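Local coordinates for protein Agap007691-pb (Anopheles gambiae, PDB 5C98) that is of uncharacterised function but belongs to the serpin family, whose members commonly inhibit serine proteases, at residues R216-V227 / S344-R352; N148-G156 / G320-A328. All coordinates share one frame; numbering follows the deposited sequence.

Interaction 1: residues R216-V227 / S344-R352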
ATOM      1  N   ARG A 216      10.713  21.116   2.955  1.00 21.63           N
ATOM      2  CA  ARG A 216       9.414  21.559   3.424  1.00 18.43           C
ATOM      3  C   ARG A 216       8.850  22.571   2.439  1.00 22.93           C
ATOM      4  O   ARG A 216       9.588  23.215   1.688  1.00 22.44           O
ATOM      5  CB  ARG A 216       9.529  22.203   4.806  1.00 18.75           C
ATOM      6  CG  ARG A 216      10.259  23.565   4.835  1.00 20.52           C
ATOM      7  CD  ARG A 216       9.339  24.747   4.594  1.00 26.53           C
ATOM      8  NE  ARG A 216      10.067  26.018   4.636  1.00 32.01           N
ATOM      9  CZ  ARG A 216      10.711  26.550   3.598  1.00 39.67           C
ATOM     10  NH1 ARG A 216      10.712  25.947   2.416  1.00 35.96           N
ATOM     11  NH2 ARG A 216      11.343  27.702   3.732  1.00 37.97           N
ATOM     12  N   CYS A 217       7.531  22.712   2.456  1.00 20.95           N
ATOM     13  CA  CYS A 217       6.889  23.828   1.774  1.00 20.73           C
ATOM     14  C   CYS A 217       5.488  24.034   2.321  1.00 22.20           C
ATOM     15  O   CYS A 217       4.934  23.194   3.034  1.00 21.35           O
ATOM     16  CB  CYS A 217       6.843  23.634   0.257  1.00 23.11           C
ATOM     17  SG  CYS A 217       5.838  22.243  -0.304  1.00 24.39           S
ATOM     18  N   LEU A 218       4.944  25.199   2.029  1.00 20.54           N
ATOM     19  CA  LEU A 218       3.524  25.421   2.166  1.00 18.92           C
ATOM     20  C   LEU A 218       2.874  25.145   0.823  1.00 23.20           C
ATOM     21  O   LEU A 218       3.490  25.320  -0.232  1.00 25.47           O
ATOM     22  CB  LEU A 218       3.255  26.872   2.551  1.00 23.13           C
ATOM     23  CG  LEU A 218       3.843  27.399   3.850  1.00 28.08           C
ATOM     24  CD1 LEU A 218       3.409  28.859   4.089  1.00 32.52           C
ATOM     25  CD2 LEU A 218       3.420  26.527   5.007  1.00 30.09           C
ATOM     26  N   HIS A 219       1.621  24.702   0.852  1.00 18.56           N
ATOM     27  CA  HIS A 219       0.846  24.549  -0.380  1.00 21.00           C
ATOM     28  C   HIS A 219      -0.507  25.213  -0.146  1.00 22.57           C
ATOM     29  O   HIS A 219      -1.424  24.614   0.420  1.00 20.78           O
ATOM     30  CB  HIS A 219       0.716  23.101  -0.859  1.00 20.02           C
ATOM     31  CG  HIS A 219       0.357  23.010  -2.304  1.00 24.15           C
ATOM     32  ND1 HIS A 219      -0.807  23.544  -2.813  1.00 26.95           N
ATOM     33  CD2 HIS A 219       1.035  22.509  -3.364  1.00 23.06           C
ATOM     34  CE1 HIS A 219      -0.843  23.349  -4.120  1.00 28.73           C
ATOM     35  NE2 HIS A 219       0.264  22.727  -4.479  1.00 26.59           N
ATOM     36  N   ASN A 220      -0.633  26.479  -0.553  1.00 23.88           N
ATOM     37  CA  ASN A 220      -1.834  27.215  -0.190  1.00 24.44           C
ATOM     38  C   ASN A 220      -3.047  26.691  -0.946  1.00 26.54           C
ATOM     39  O   ASN A 220      -4.154  26.736  -0.417  1.00 32.46           O
ATOM     40  CB  ASN A 220      -1.675  28.729  -0.392  1.00 27.26           C
ATOM     41  CG  ASN A 220      -0.846  29.411   0.695  1.00 34.83           C
ATOM     42  OD1 ASN A 220      -0.591  28.870   1.777  1.00 26.75           O
ATOM     43  ND2 ASN A 220      -0.448  30.644   0.411  1.00 39.77           N
ATOM     44  N   GLU A 221      -2.874  26.171  -2.158  1.00 26.29           N
ATOM     45  CA  GLU A 221      -4.035  25.685  -2.908  1.00 28.63           C
ATOM     46  C   GLU A 221      -4.581  24.389  -2.318  1.00 27.83           C
ATOM     47  O   GLU A 221      -5.798  24.212  -2.218  1.00 26.23           O
ATOM     48  CB  GLU A 221      -3.680  25.495  -4.381  1.00 34.71           C
ATOM     49  N   LEU A 222      -3.702  23.468  -1.916  1.00 21.67           N
ATOM     50  CA  LEU A 222      -4.123  22.239  -1.255  1.00 20.47           C
ATOM     51  C   LEU A 222      -4.491  22.475   0.202  1.00 22.21           C
ATOM     52  O   LEU A 222      -5.188  21.647   0.799  1.00 23.65           O
ATOM     53  CB  LEU A 222      -2.970  21.249  -1.325  1.00 23.95           C
ATOM     54  CG  LEU A 222      -3.186  19.744  -1.229  1.00 30.90           C
ATOM     55  CD1 LEU A 222      -4.416  19.258  -1.964  1.00 24.99           C
ATOM     56  CD2 LEU A 222      -1.958  19.079  -1.815  1.00 26.12           C
ATOM     57  N   ARG A 223      -4.070  23.608   0.761  1.00 20.15           N
ATOM     58  CA  ARG A 223      -4.331  23.991   2.143  1.00 19.56           C
ATOM     59  C   ARG A 223      -3.612  23.066   3.119  1.00 15.76           C
ATOM     60  O   ARG A 223      -4.214  22.552   4.060  1.00 17.52           O
ATOM     61  CB  ARG A 223      -5.827  24.069   2.485  1.00 22.65           C
ATOM     62  CG  ARG A 223      -6.710  24.748   1.458  1.00 32.20           C
ATOM     63  CD  ARG A 223      -6.343  26.185   1.307  1.00 47.30           C
ATOM     64  NE  ARG A 223      -6.648  27.023   2.457  1.00 58.27           N
ATOM     65  CZ  ARG A 223      -6.075  28.207   2.661  1.00 56.79           C
ATOM     66  NH1 ARG A 223      -5.180  28.680   1.790  1.00 49.28           N
ATOM     67  NH2 ARG A 223      -6.386  28.918   3.733  1.00 49.92           N
ATOM     68  N   CYS A 224      -2.312  22.875   2.919  1.00 16.61           N
ATOM     69  CA  CYS A 224      -1.547  22.048   3.839  1.00 15.78           C
ATOM     70  C   CYS A 224      -0.093  22.486   3.898  1.00 17.26           C
ATOM     71  O   CYS A 224       0.440  23.076   2.949  1.00 18.38           O
ATOM     72  CB  CYS A 224      -1.668  20.559   3.507  1.00 16.91           C
ATOM     73  SG  CYS A 224      -0.974  20.140   1.882  1.00 18.08           S
ATOM     74  N   LYS A 225       0.539  22.184   5.028  1.00 15.10           N
ATOM     75  CA  LYS A 225       1.986  22.173   5.149  1.00 15.80           C
ATOM     76  C   LYS A 225       2.512  20.818   4.698  1.00 15.18           C
ATOM     77  O   LYS A 225       1.818  19.802   4.791  1.00 15.00           O
ATOM     78  CB  LYS A 225       2.389  22.373   6.603  1.00 16.20           C
ATOM     79  CG  LYS A 225       2.176  23.744   7.155  1.00 18.35           C
ATOM     80  CD  LYS A 225       2.707  23.860   8.581  1.00 19.89           C
ATOM     81  CE  LYS A 225       2.565  25.252   9.092  1.00 20.40           C
ATOM     82  NZ  LYS A 225       3.051  25.386  10.487  1.00 23.17           N
ATOM     83  N   VAL A 226       3.741  20.804   4.187  1.00 15.86           N
ATOM     84  CA  VAL A 226       4.356  19.590   3.662  1.00 16.33           C
ATOM     85  C   VAL A 226       5.771  19.476   4.192  1.00 16.39           C
ATOM     86  O   VAL A 226       6.531  20.444   4.145  1.00 19.10           O
ATOM     87  CB  VAL A 226       4.409  19.637   2.130  1.00 17.71           C
ATOM     88  CG1 VAL A 226       4.908  18.345   1.573  1.00 18.87           C
ATOM     89  CG2 VAL A 226       3.039  19.983   1.570  1.00 19.39           C
ATOM     90  N   VAL A 227       6.138  18.296   4.661  1.00 15.17           N
ATOM     91  CA  VAL A 227       7.533  17.956   4.887  1.00 15.78           C
ATOM     92  C   VAL A 227       7.804  16.614   4.220  1.00 16.18           C
ATOM     93  O   VAL A 227       6.941  15.735   4.187  1.00 17.28           O
ATOM     94  CB  VAL A 227       7.911  17.877   6.384  1.00 17.25           C
ATOM     95  CG1 VAL A 227       7.885  19.249   7.059  1.00 21.25           C
ATOM     96  CG2 VAL A 227       7.055  16.846   7.124  1.00 23.38           C
ATOM     97  N   SER A 344      15.768  27.258  13.943  1.00 50.20           N
ATOM     98  CA  SER A 344      14.702  26.694  13.116  1.00 47.90           C
ATOM     99  C   SER A 344      13.859  27.797  12.474  1.00 38.70           C
ATOM    100  O   SER A 344      13.570  28.815  13.097  1.00 48.08           O
ATOM    101  CB  SER A 344      13.807  25.758  13.937  1.00 47.14           C
ATOM    102  OG  SER A 344      12.510  26.305  14.089  1.00 54.23           O
ATOM    103  N   GLU A 345      13.465  27.570  11.219  1.00 33.74           N
ATOM    104  CA  GLU A 345      12.772  28.565  10.405  1.00 28.22           C
ATOM    105  C   GLU A 345      11.412  28.089   9.898  1.00 33.22           C
ATOM    106  O   GLU A 345      10.797  28.764   9.061  1.00 35.70           O
ATOM    107  CB  GLU A 345      13.643  28.931   9.208  1.00 30.96           C
ATOM    108  CG  GLU A 345      15.001  29.464   9.591  1.00 34.89           C
ATOM    109  CD  GLU A 345      15.767  30.005   8.404  1.00 49.38           C
ATOM    110  OE1 GLU A 345      15.850  29.292   7.382  1.00 50.11           O
ATOM    111  OE2 GLU A 345      16.278  31.144   8.495  1.00 47.12           O
ATOM    112  N   PHE A 346      10.932  26.942  10.369  1.00 25.56           N
ATOM    113  CA  PHE A 346       9.652  26.395   9.950  1.00 23.43           C
ATOM    114  C   PHE A 346       9.178  25.551  11.120  1.00 27.51           C
ATOM    115  O   PHE A 346       9.997  24.942  11.809  1.00 24.89           O
ATOM    116  CB  PHE A 346       9.814  25.553   8.674  1.00 24.48           C
ATOM    117  CG  PHE A 346       8.516  25.094   8.067  1.00 22.06           C
ATOM    118  CD1 PHE A 346       7.562  26.008   7.664  1.00 28.51           C
ATOM    119  CD2 PHE A 346       8.270  23.744   7.860  1.00 24.17           C
ATOM    120  CE1 PHE A 346       6.378  25.595   7.102  1.00 29.27           C
ATOM    121  CE2 PHE A 346       7.079  23.322   7.287  1.00 23.62           C
ATOM    122  CZ  PHE A 346       6.137  24.251   6.909  1.00 24.64           C
ATOM    123  N   GLU A 347       7.878  25.579  11.397  1.00 21.59           N
ATOM    124  CA  GLU A 347       7.277  24.689  12.373  1.00 20.59           C
ATOM    125  C   GLU A 347       6.383  23.716  11.638  1.00 18.44           C
ATOM    126  O   GLU A 347       5.598  24.109  10.760  1.00 20.39           O
ATOM    127  CB  GLU A 347       6.495  25.436  13.468  1.00 25.15           C
ATOM    128  CG  GLU A 347       7.419  26.011  14.556  1.00 30.67           C
ATOM    129  CD  GLU A 347       6.706  26.542  15.803  1.00 42.74           C
ATOM    130  OE1 GLU A 347       7.360  27.299  16.552  1.00 52.22           O
ATOM    131  OE2 GLU A 347       5.529  26.198  16.056  1.00 30.74           O
ATOM    132  N   PHE A 348       6.511  22.445  11.994  1.00 15.10           N
ATOM    133  CA  PHE A 348       5.621  21.406  11.467  1.00 14.32           C
ATOM    134  C   PHE A 348       5.254  20.515  12.639  1.00 17.55           C
ATOM    135  O   PHE A 348       5.968  19.575  12.964  1.00 16.45           O
ATOM    136  CB  PHE A 348       6.307  20.620  10.355  1.00 16.12           C
ATOM    137  CG  PHE A 348       5.403  19.653   9.641  1.00 14.49           C
ATOM    138  CD1 PHE A 348       5.240  18.353  10.080  1.00 17.14           C
ATOM    139  CD2 PHE A 348       4.761  20.053   8.479  1.00 15.05           C
ATOM    140  CE1 PHE A 348       4.453  17.483   9.375  1.00 16.71           C
ATOM    141  CE2 PHE A 348       3.966  19.191   7.794  1.00 15.53           C
ATOM    142  CZ  PHE A 348       3.816  17.901   8.230  1.00 16.30           C
ATOM    143  N   HIS A 349       4.133  20.816  13.264  1.00 15.59           N
ATOM    144  CA  HIS A 349       3.649  20.097  14.437  1.00 15.58           C
ATOM    145  C   HIS A 349       2.422  19.304  14.028  1.00 16.01           C
ATOM    146  O   HIS A 349       1.313  19.837  13.948  1.00 15.00           O
ATOM    147  CB  HIS A 349       3.376  21.076  15.569  1.00 14.37           C
ATOM    148  CG  HIS A 349       4.616  21.676  16.131  1.00 15.41           C
ATOM    149  ND1 HIS A 349       4.600  22.604  17.149  1.00 20.48           N
ATOM    150  CD2 HIS A 349       5.919  21.503  15.806  1.00 15.31           C
ATOM    151  CE1 HIS A 349       5.837  22.951  17.445  1.00 25.86           C
ATOM    152  NE2 HIS A 349       6.655  22.299  16.641  1.00 20.96           N
ATOM    153  N   ALA A 350       2.635  18.029  13.731  1.00 14.83           N
ATOM    154  CA  ALA A 350       1.582  17.169  13.202  1.00 15.25           C
ATOM    155  C   ALA A 350       0.792  16.615  14.383  1.00 16.71           C
ATOM    156  O   ALA A 350       1.021  15.503  14.860  1.00 17.61           O
ATOM    157  CB  ALA A 350       2.176  16.072  12.330  1.00 18.23           C
ATOM    158  N   ASN A 351      -0.154  17.426  14.864  1.00 15.96           N
ATOM    159  CA  ASN A 351      -0.978  17.135  16.034  1.00 16.07           C
ATOM    160  C   ASN A 351      -2.438  17.025  15.664  1.00 17.04           C
ATOM    161  O   ASN A 351      -3.312  17.168  16.522  1.00 16.55           O
ATOM    162  CB  ASN A 351      -0.777  18.204  17.103  1.00 18.97           C
ATOM    163  CG  ASN A 351      -0.971  19.602  16.566  1.00 20.06           C
ATOM    164  OD1 ASN A 351      -1.635  19.811  15.542  1.00 19.74           O
ATOM    165  ND2 ASN A 351      -0.358  20.577  17.237  1.00 29.45           N
ATOM    166  N   ARG A 352      -2.707  16.797  14.390  1.00 16.55           N
ATOM    167  CA  ARG A 352      -4.039  16.585  13.858  1.00 16.65           C
ATOM    168  C   ARG A 352      -3.902  15.658  12.671  1.00 15.28           C
ATOM    169  O   ARG A 352      -2.782  15.427  12.193  1.00 15.11           O
ATOM    170  CB  ARG A 352      -4.708  17.899  13.443  1.00 21.35           C
ATOM    171  CG  ARG A 352      -3.879  18.819  12.690  1.00 25.57           C
ATOM    172  CD  ARG A 352      -4.547  20.216  12.686  1.00 35.32           C
ATOM    173  NE  ARG A 352      -3.907  21.073  11.703  1.00 28.43           N
ATOM    174  CZ  ARG A 352      -2.755  21.701  11.905  1.00 20.19           C
ATOM    175  NH1 ARG A 352      -2.137  21.620  13.087  1.00 33.57           N
ATOM    176  NH2 ARG A 352      -2.228  22.441  10.966  1.00 27.18           N
TER
HETATM  177  O   HOH W   1       2.559  23.379  12.617  1.00 19.56           O
HETATM  178  O   HOH W   2      -0.023  23.959  11.267  1.00 33.56           O

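Interaction 2: residues N148-G156 / G320-A328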
ATOM      1  N   ASN A 148       9.032 -12.312   7.697  1.00 26.26           N
ATOM      2  CA  ASN A 148       9.579 -11.356   8.662  1.00 31.36           C
ATOM      3  C   ASN A 148       9.305  -9.923   8.210  1.00 29.48           C
ATOM      4  O   ASN A 148      10.204  -9.109   8.009  1.00 34.43           O
ATOM      5  CB  ASN A 148      11.066 -11.604   8.908  1.00 31.59           C
ATOM      6  CG  ASN A 148      11.562 -10.946  10.177  1.00 36.77           C
ATOM      7  OD1 ASN A 148      10.785 -10.654  11.085  1.00 37.63           O
ATOM      8  ND2 ASN A 148      12.865 -10.710  10.246  1.00 40.47           N
ATOM      9  N   THR A 149       8.019  -9.633   8.053  1.00 25.34           N
ATOM     10  CA  THR A 149       7.566  -8.392   7.448  1.00 28.39           C
ATOM     11  C   THR A 149       6.651  -7.609   8.374  1.00 24.96           C
ATOM     12  O   THR A 149       5.944  -6.701   7.925  1.00 21.73           O
ATOM     13  CB  THR A 149       6.882  -8.684   6.121  1.00 30.83           C
ATOM     14  OG1 THR A 149       6.869  -7.481   5.331  1.00 26.85           O
ATOM     15  CG2 THR A 149       5.455  -9.246   6.342  1.00 25.74           C
ATOM     16  N   GLU A 150       6.674  -7.930   9.664  1.00 27.27           N
ATOM     17  CA  GLU A 150       5.930  -7.207  10.685  1.00 26.53           C
ATOM     18  C   GLU A 150       4.419  -7.373  10.568  1.00 24.11           C
ATOM     19  O   GLU A 150       3.673  -6.555  11.111  1.00 26.10           O
ATOM     20  CB  GLU A 150       6.309  -5.718  10.748  1.00 25.92           C
ATOM     21  CG  GLU A 150       7.711  -5.458  11.242  1.00 38.01           C
ATOM     22  CD  GLU A 150       7.952  -6.086  12.597  1.00 51.23           C
ATOM     23  OE1 GLU A 150       7.196  -5.768  13.537  1.00 50.07           O
ATOM     24  OE2 GLU A 150       8.869  -6.922  12.708  1.00 57.31           O
ATOM     25  N   ILE A 151       3.945  -8.429   9.904  1.00 23.63           N
ATOM     26  CA  ILE A 151       2.508  -8.722   9.766  1.00 23.76           C
ATOM     27  C   ILE A 151       2.331 -10.172  10.199  1.00 26.22           C
ATOM     28  O   ILE A 151       2.525 -11.095   9.398  1.00 25.08           O
ATOM     29  CB  ILE A 151       1.973  -8.501   8.340  1.00 22.72           C
ATOM     30  CG1 ILE A 151       2.164  -7.064   7.887  1.00 24.79           C
ATOM     31  CG2 ILE A 151       0.481  -8.824   8.293  1.00 30.36           C
ATOM     32  CD1 ILE A 151       1.835  -6.825   6.424  1.00 31.29           C
ATOM     33  N   GLU A 152       1.968 -10.378  11.462  1.00 26.03           N
ATOM     34  CA  GLU A 152       1.860 -11.711  12.036  1.00 26.21           C
ATOM     35  C   GLU A 152       0.462 -12.300  11.929  1.00 31.76           C
ATOM     36  O   GLU A 152       0.302 -13.509  12.126  1.00 33.70           O
ATOM     37  CB  GLU A 152       2.295 -11.696  13.505  1.00 40.14           C
ATOM     38  CG  GLU A 152       3.745 -11.273  13.711  1.00 57.41           C
ATOM     39  CD  GLU A 152       4.738 -12.291  13.174  1.00 58.18           C
ATOM     40  OE1 GLU A 152       4.728 -13.442  13.667  1.00 62.57           O
ATOM     41  OE2 GLU A 152       5.523 -11.942  12.262  1.00 54.85           O
ATOM     42  N   ASP A 153      -0.546 -11.490  11.622  1.00 27.44           N
ATOM     43  CA  ASP A 153      -1.927 -11.953  11.451  1.00 28.04           C
ATOM     44  C   ASP A 153      -2.467 -11.313  10.176  1.00 26.18           C
ATOM     45  O   ASP A 153      -3.302 -10.409  10.190  1.00 26.72           O
ATOM     46  CB  ASP A 153      -2.783 -11.601  12.661  1.00 37.34           C
ATOM     47  CG  ASP A 153      -2.700 -12.646  13.748  1.00 56.81           C
ATOM     48  OD1 ASP A 153      -3.416 -13.664  13.642  1.00 65.86           O
ATOM     49  OD2 ASP A 153      -1.916 -12.448  14.701  1.00 62.82           O
ATOM     50  N   PHE A 154      -1.963 -11.798   9.052  1.00 24.80           N
ATOM     51  CA  PHE A 154      -2.269 -11.171   7.778  1.00 23.80           C
ATOM     52  C   PHE A 154      -3.775 -11.181   7.485  1.00 24.05           C
ATOM     53  O   PHE A 154      -4.320 -10.191   6.983  1.00 23.65           O
ATOM     54  CB  PHE A 154      -1.453 -11.882   6.685  1.00 22.94           C
ATOM     55  CG  PHE A 154      -1.481 -11.176   5.376  1.00 21.86           C
ATOM     56  CD1 PHE A 154      -2.572 -11.297   4.560  1.00 21.62           C
ATOM     57  CD2 PHE A 154      -0.431 -10.375   4.962  1.00 21.59           C
ATOM     58  CE1 PHE A 154      -2.646 -10.629   3.368  1.00 22.93           C
ATOM     59  CE2 PHE A 154      -0.502  -9.722   3.736  1.00 20.17           C
ATOM     60  CZ  PHE A 154      -1.602  -9.850   2.958  1.00 22.02           C
ATOM     61  N   ILE A 155      -4.458 -12.306   7.744  1.00 24.74           N
ATOM     62  CA  ILE A 155      -5.880 -12.459   7.441  1.00 25.09           C
ATOM     63  C   ILE A 155      -6.511 -13.275   8.557  1.00 26.38           C
ATOM     64  O   ILE A 155      -5.829 -13.941   9.337  1.00 26.86           O
ATOM     65  CB  ILE A 155      -6.231 -13.142   6.086  1.00 24.41           C
ATOM     66  CG1 ILE A 155      -5.374 -14.390   5.864  1.00 24.25           C
ATOM     67  CG2 ILE A 155      -6.147 -12.160   4.905  1.00 23.29           C
ATOM     68  CD1 ILE A 155      -6.022 -15.378   4.907  1.00 25.87           C
ATOM     69  N   GLY A 156      -7.839 -13.192   8.621  1.00 26.99           N
ATOM     70  CA  GLY A 156      -8.636 -14.086   9.428  1.00 28.22           C
ATOM     71  C   GLY A 156      -9.296 -15.141   8.551  1.00 28.16           C
ATOM     72  O   GLY A 156      -9.330 -15.050   7.327  1.00 27.24           O
ATOM     73  N   GLY A 320     -11.011 -13.442  -4.584  1.00 18.81           N
ATOM     74  CA  GLY A 320     -10.696 -12.486  -3.556  1.00 17.49           C
ATOM     75  C   GLY A 320      -9.312 -11.930  -3.756  1.00 16.44           C
ATOM     76  O   GLY A 320      -8.460 -12.581  -4.373  1.00 17.42           O
ATOM     77  N   PHE A 321      -9.104 -10.723  -3.246  1.00 17.12           N
ATOM     78  CA  PHE A 321      -7.786 -10.078  -3.266  1.00 16.17           C
ATOM     79  C   PHE A 321      -7.734  -9.205  -2.027  1.00 18.18           C
ATOM     80  O   PHE A 321      -8.474  -8.222  -1.945  1.00 17.21           O
ATOM     81  CB  PHE A 321      -7.607  -9.254  -4.547  1.00 17.73           C
ATOM     82  CG  PHE A 321      -6.234  -8.631  -4.712  1.00 16.07           C
ATOM     83  CD1 PHE A 321      -5.188  -8.945  -3.852  1.00 17.51           C
ATOM     84  CD2 PHE A 321      -5.996  -7.725  -5.732  1.00 18.02           C
ATOM     85  CE1 PHE A 321      -3.911  -8.364  -4.013  1.00 19.72           C
ATOM     86  CE2 PHE A 321      -4.736  -7.144  -5.874  1.00 17.14           C
ATOM     87  CZ  PHE A 321      -3.712  -7.469  -5.022  1.00 18.73           C
ATOM     88  N   ILE A 322      -6.899  -9.575  -1.060  1.00 16.21           N
ATOM     89  CA  ILE A 322      -6.704  -8.845   0.183  1.00 16.61           C
ATOM     90  C   ILE A 322      -5.284  -8.305   0.222  1.00 15.93           C
ATOM     91  O   ILE A 322      -4.334  -9.013  -0.126  1.00 16.96           O
ATOM     92  CB  ILE A 322      -6.959  -9.752   1.406  1.00 19.75           C
ATOM     93  CG1 ILE A 322      -8.413 -10.250   1.423  1.00 23.88           C
ATOM     94  CG2 ILE A 322      -6.628  -9.025   2.693  1.00 18.58           C
ATOM     95  CD1 ILE A 322      -9.461  -9.176   1.516  1.00 27.09           C
ATOM     96  N   GLN A 323      -5.150  -7.073   0.692  1.00 13.59           N
ATOM     97  CA  GLN A 323      -3.859  -6.442   0.929  1.00 14.99           C
ATOM     98  C   GLN A 323      -3.704  -6.102   2.402  1.00 14.54           C
ATOM     99  O   GLN A 323      -4.669  -5.759   3.084  1.00 15.29           O
ATOM    100  CB  GLN A 323      -3.686  -5.170   0.107  1.00 15.10           C
ATOM    101  CG  GLN A 323      -2.345  -4.506   0.241  1.00 15.51           C
ATOM    102  CD  GLN A 323      -2.132  -3.402  -0.776  1.00 14.56           C
ATOM    103  OE1 GLN A 323      -2.718  -2.321  -0.689  1.00 15.34           O
ATOM    104  NE2 GLN A 323      -1.288  -3.671  -1.760  1.00 13.96           N
ATOM    105  N   HIS A 324      -2.472  -6.189   2.907  1.00 14.78           N
ATOM    106  CA  HIS A 324      -2.152  -5.786   4.270  1.00 15.62           C
ATOM    107  C   HIS A 324      -0.850  -5.018   4.230  1.00 15.56           C
ATOM    108  O   HIS A 324       0.142  -5.491   3.663  1.00 16.60           O
ATOM    109  CB  HIS A 324      -2.029  -7.019   5.175  1.00 15.67           C
ATOM    110  CG  HIS A 324      -2.427  -6.787   6.596  1.00 17.24           C
ATOM    111  ND1 HIS A 324      -3.169  -7.704   7.315  1.00 20.23           N
ATOM    112  CD2 HIS A 324      -2.158  -5.776   7.453  1.00 17.54           C
ATOM    113  CE1 HIS A 324      -3.345  -7.261   8.544  1.00 19.21           C
ATOM    114  NE2 HIS A 324      -2.744  -6.089   8.659  1.00 20.67           N
ATOM    115  N   CYS A 325      -0.875  -3.801   4.759  1.00 14.93           N
ATOM    116  CA  CYS A 325       0.265  -2.912   4.691  1.00 15.29           C
ATOM    117  C   CYS A 325       0.709  -2.516   6.082  1.00 15.67           C
ATOM    118  O   CYS A 325      -0.093  -2.457   7.016  1.00 16.39           O
ATOM    119  CB  CYS A 325      -0.077  -1.649   3.930  1.00 14.44           C
ATOM    120  SG  CYS A 325      -0.285  -1.922   2.132  1.00 17.96           S
ATOM    121  N   TYR A 326       1.991  -2.205   6.198  1.00 15.68           N
ATOM    122  CA  TYR A 326       2.602  -1.813   7.454  1.00 15.49           C
ATOM    123  C   TYR A 326       3.570  -0.660   7.233  1.00 16.25           C
ATOM    124  O   TYR A 326       4.309  -0.641   6.242  1.00 15.99           O
ATOM    125  CB  TYR A 326       3.391  -2.987   8.027  1.00 16.82           C
ATOM    126  CG  TYR A 326       4.223  -2.665   9.270  1.00 18.40           C
ATOM    127  CD1 TYR A 326       3.642  -2.608  10.522  1.00 23.37           C
ATOM    128  CD2 TYR A 326       5.581  -2.403   9.164  1.00 24.34           C
ATOM    129  CE1 TYR A 326       4.409  -2.293  11.680  1.00 22.46           C
ATOM    130  CE2 TYR A 326       6.354  -2.087  10.298  1.00 23.04           C
ATOM    131  CZ  TYR A 326       5.767  -2.060  11.542  1.00 24.88           C
ATOM    132  OH  TYR A 326       6.527  -1.768  12.681  1.00 26.63           O
ATOM    133  N   LEU A 327       3.564   0.275   8.178  1.00 15.96           N
ATOM    134  CA  LEU A 327       4.511   1.378   8.272  1.00 16.69           C
ATOM    135  C   LEU A 327       4.623   1.761   9.739  1.00 17.48           C
ATOM    136  O   LEU A 327       3.615   1.805  10.437  1.00 18.19           O
ATOM    137  CB  LEU A 327       3.993   2.602   7.501  1.00 18.74           C
ATOM    138  CG  LEU A 327       4.769   3.903   7.702  1.00 19.87           C
ATOM    139  CD1 LEU A 327       6.183   3.831   7.095  1.00 19.10           C
ATOM    140  CD2 LEU A 327       4.018   5.046   7.093  1.00 20.73           C
ATOM    141  N   ALA A 328       5.837   2.065  10.207  1.00 20.46           N
ATOM    142  CA  ALA A 328       6.022   2.620  11.547  1.00 18.92           C
ATOM    143  C   ALA A 328       7.117   3.685  11.502  1.00 24.09           C
ATOM    144  O   ALA A 328       7.947   3.699  10.587  1.00 23.43           O
ATOM    145  CB  ALA A 328       6.344   1.519  12.539  1.00 20.97           C
TER

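Interaction 1: residues R216-V227 / S344-R352
The first torsion of F346 sets CG anti to the backbone N (chi1 -172°) and turns the ring toward the hairpin formed by strands 216-219 and 224-227. R216 reaches it with a chain folded at chi2 (88°), which brings its methylenes over the ring. R216 CD stands above the centre of one face, 3.5 Å from the F346 ring centroid, as a CH-pi contact. The guanidinium is turned almost perpendicular to the ring and is at most weakly attracted to it. L218 CD2 closes one edge of the same ring, 3.7 Å from F346 CE1.

K225 runs out extended and passes F346 in the opposing sense, with K225 CD 3.8 Å from F346 CZ. K225 NZ donates to E347 O at 2.9 Å, approaching from above the carbonyl plane. A water accepts from K225 NZ at 3.0 Å and also from H349 N, so the lysine is tied to E347 directly and to H349 through the water. At its base, K225 CB lies 3.7 Å from F348 CE2. V227 CG2 lies over one face of F348, offset toward the rim, 3.6 Å from the ring centroid. F348 also packs on V241 and L243 of strand 237-244.

In serpin terms the 216-227 hairpin begins beta-sheet B (s1B and s2B), and 346-349 is probably strand s1C, after the reactive-centre loop, so sheet B packs against sheet C here. The strands meet steeply, and the contact rests on side chains. Two aromatic rings supply the apolar grip. The lysine adds one direct polar tie and a water bridge.

Interaction 2: residues N148-G156 / G320-A328
This is a buried packing contact between the segment that follows helix 133-146 and strand 320-328. In the serpin fold these correspond to the return from helix F and to a central strand of beta-sheet A. The contact is centred on H324. H324 ND1 donates to F154 O over 2.8 Å with an N-H...O angle of 158°. F154 O lies in the imidazole plane, while the donor is tilted out of the carbonyl plane. This bond fixes the rotation of the buried ring.

F154 CG lies anti to the backbone N (chi1 -169°), which carries the ring over the strand. H324 CB sits over the ring, 3.7 Å from the F154 ring centroid but shifted toward the rim. The imidazole edge points at the F154 face, with the planes 54° apart. I151 covers a face of the imidazole. Its CG2 is 3.9 Å from the H324 ring centroid and lies over the middle. The other arm of I151 reaches the backbone, with I151 CD1 3.5 Å from H324 O.

Two further contacts flank this centre. Toward the C-terminal end of the strand, E150 CB rests over the face of Y326, 3.6 Å from the ring centroid. Toward the other end, I155 CG2 meets I322 CG2 at 3.9 Å.

Helix 133-146 and two flanking strands add further contacts. Y144 of helix 133-146 stacks on F154, and V140 packs on both F154 and I155. E150 O accepts from R284 of strand 270-287, and T149 O is bonded to S176 of strand 169-177. The segment thus joins helix 133-146 to three adjacent strands, with 320-328 in the middle.

Overall arrangement
The two contacts do not touch. Their centres are about 31 Å apart and their nearest atoms about 11 Å apart. Interaction 2 lies about 10 Å from the centre of the chain, whereas interaction 1 is farther out, at about 24 Å. One connection is strand 270-287, a long strand broken by a bulge or short loop, which pairs antiparallel with strand 320-328 and parallel with strand 346-349. Strands 320-328 and 346-349 are also consecutive in the chain. The link between them includes the unmodelled residues 335-343, probably part of the serpin reactive-centre loop. Strand 320-328 pairs directly with strand 169-177, consistent with a native serpin in which that loop is not inserted as a strand.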